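Poly-beta-1,6-N-acetyl-D-glucosamine export protein (Escherichia coli, PDB 4Y25) exports the biofilm polysaccharide poly-beta-1,6-N-acetyl-D-glucosamine, apparently partly deacetylated, across the outer membrane through its C-terminal beta-barrel, the part in this model. Local coordinates at residues N263-D267 against M293-F297. Sequence-based numbering, arbitrary orientation.
Sequences NDVID and MTFRF
The ring of F295 meets I266 at its edge: methyl CD1 of I266 lies near the ring plane, 3.4 Å from CD1 of F295, and V265 O is placed at the edge too. CG1 of I266 stands anti to the carbonyl carbon (chi1 -54°), and the second torsion then brings CD1 round to the ring. F295 also touches L10 of strand 8-20. On the other face of the sheet D267 and T294 lie alongside each other, both pointing the same way, CB of D267 3.2 Å from OG1 of T294; the carboxylate goes elsewhere, to a salt bridge with R259. Strands 266-278 and 283-297, the last two of the 16-stranded antiparallel barrel, form a hairpin, and strand 283-297 closes the cylinder by bonding to strand 8-20. D267 and T294 are a hydrogen-bonded pair, with D267 N to T294 O at 3.0 Å and T294 N to D267 O at 2.7 Å. V265 and I266 make a classic beta bulge where strand 266-278 begins. Here the ladder frays: R296 N reaches V265 O only weakly, at 3.2 Å and 133°. R296 carries its CD past D264 O at 3.5 Å, then bends at chi3 (66°), and its guanidinium makes a salt bridge with E9.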
loop_
_atom_site.group_PDB
_atom_site.type_symbol
_atom_site.label_atom_id
_atom_site.label_comp_id
_atom_site.label_asym_id
_atom_site.label_seq_id
_atom_site.Cartn_x
_atom_site.Cartn_y
_atom_site.Cartn_z
ATOM N N ASN A 263 21.530 4.775 -12.261
ATOM C CA ASN A 263 22.646 5.306 -11.474
ATOM C C ASN A 263 22.367 5.431 -9.979
ATOM O O ASN A 263 22.991 6.248 -9.301
ATOM C CB ASN A 263 23.070 6.672 -12.018
ATOM C CG ASN A 263 23.648 6.590 -13.416
ATOM O OD1 ASN A 263 24.172 5.553 -13.824
ATOM N ND2 ASN A 263 23.559 7.688 -14.157
ATOM N N ASP A 264 21.434 4.625 -9.476
ATOM C CA ASP A 264 21.028 4.660 -8.070
ATOM C C ASP A 264 20.540 6.051 -7.659
ATOM O O ASP A 264 20.548 6.404 -6.481
ATOM C CB ASP A 264 22.180 4.212 -7.166
ATOM C CG ASP A 264 22.916 3.003 -7.716
ATOM O OD1 ASP A 264 22.291 2.206 -8.446
ATOM O OD2 ASP A 264 24.119 2.850 -7.415
ATOM N N VAL A 265 20.103 6.827 -8.645
ATOM C CA VAL A 265 19.656 8.198 -8.440
ATOM C C VAL A 265 18.243 8.362 -9.005
ATOM O O VAL A 265 17.464 9.203 -8.551
ATOM C CB VAL A 265 20.631 9.198 -9.101
ATOM C CG1 VAL A 265 20.086 10.616 -9.066
ATOM C CG2 VAL A 265 21.985 9.132 -8.418
ATOM N N ILE A 266 17.916 7.531 -9.989
ATOM C CA ILE A 266 16.582 7.518 -10.576
ATOM C C ILE A 266 15.917 6.161 -10.397
ATOM O O ILE A 266 16.473 5.137 -10.794
ATOM C CB ILE A 266 16.615 7.837 -12.082
ATOM C CG1 ILE A 266 17.345 9.155 -12.351
ATOM C CG2 ILE A 266 15.201 7.870 -12.645
ATOM C CD1 ILE A 266 16.635 10.368 -11.814
ATOM N N ASP A 267 14.731 6.150 -9.795
ATOM C CA ASP A 267 13.897 4.955 -9.806
ATOM C C ASP A 267 12.459 5.321 -10.148
ATOM O O ASP A 267 11.852 6.176 -9.501
ATOM C CB ASP A 267 13.943 4.219 -8.468
ATOM C CG ASP A 267 13.102 2.953 -8.477
ATOM O OD1 ASP A 267 11.892 3.033 -8.168
ATOM O OD2 ASP A 267 13.649 1.881 -8.808
ATOM N N MET A 293 7.919 7.453 -8.285
ATOM C CA MET A 293 9.245 7.887 -8.691
ATOM C C MET A 293 10.049 8.318 -7.480
ATOM O O MET A 293 9.535 8.996 -6.591
ATOM C CB MET A 293 9.165 9.032 -9.701
ATOM C CG MET A 293 8.681 8.626 -11.082
ATOM S SD MET A 293 8.624 10.024 -12.219
ATOM C CE MET A 293 7.337 11.018 -11.469
ATOM N N THR A 294 11.311 7.908 -7.441
ATOM C CA THR A 294 12.209 8.354 -6.389
ATOM C C THR A 294 13.457 8.961 -7.011
ATOM O O THR A 294 14.098 8.348 -7.866
ATOM C CB THR A 294 12.607 7.207 -5.433
ATOM O OG1 THR A 294 13.534 6.331 -6.085
ATOM C CG2 THR A 294 11.379 6.417 -4.997
ATOM N N PHE A 295 13.788 10.176 -6.589
ATOM C CA PHE A 295 14.983 10.852 -7.072
ATOM C C PHE A 295 15.890 11.209 -5.906
ATOM O O PHE A 295 15.430 11.345 -4.773
ATOM C CB PHE A 295 14.612 12.109 -7.856
ATOM C CG PHE A 295 13.544 11.887 -8.882
ATOM C CD1 PHE A 295 13.798 11.129 -10.009
ATOM C CD2 PHE A 295 12.284 12.438 -8.719
ATOM C CE1 PHE A 295 12.817 10.921 -10.958
ATOM C CE2 PHE A 295 11.296 12.233 -9.663
ATOM C CZ PHE A 295 11.564 11.473 -10.784
ATOM N N ARG A 296 17.180 11.349 -6.186
ATOM C CA ARG A 296 18.145 11.753 -5.172
ATOM C C ARG A 296 18.969 12.913 -5.704
ATOM O O ARG A 296 19.393 12.896 -6.856
ATOM C CB ARG A 296 19.033 10.576 -4.773
ATOM C CG ARG A 296 18.242 9.328 -4.417
ATOM C CD ARG A 296 19.123 8.226 -3.868
ATOM N NE ARG A 296 19.710 8.581 -2.579
ATOM C CZ ARG A 296 19.080 8.455 -1.414
ATOM N NH1 ARG A 296 17.839 7.991 -1.376
ATOM N NH2 ARG A 296 19.689 8.796 -0.287
ATOM N N PHE A 297 19.198 13.920 -4.868
ATOM C CA PHE A 297 19.699 15.192 -5.370
ATOM C C PHE A 297 20.351 16.079 -4.317
ATOM O O PHE A 297 20.866 15.612 -3.303
ATOM C CB PHE A 297 18.551 15.967 -6.024
ATOM C CG PHE A 297 17.477 16.379 -5.053
ATOM C CD1 PHE A 297 16.526 15.469 -4.627
ATOM C CD2 PHE A 297 17.421 17.676 -4.566
ATOM C CE1 PHE A 297 15.547 15.844 -3.728
ATOM C CE2 PHE A 297 16.452 18.056 -3.667
ATOM C CZ PHE A 297 15.509 17.142 -3.249
#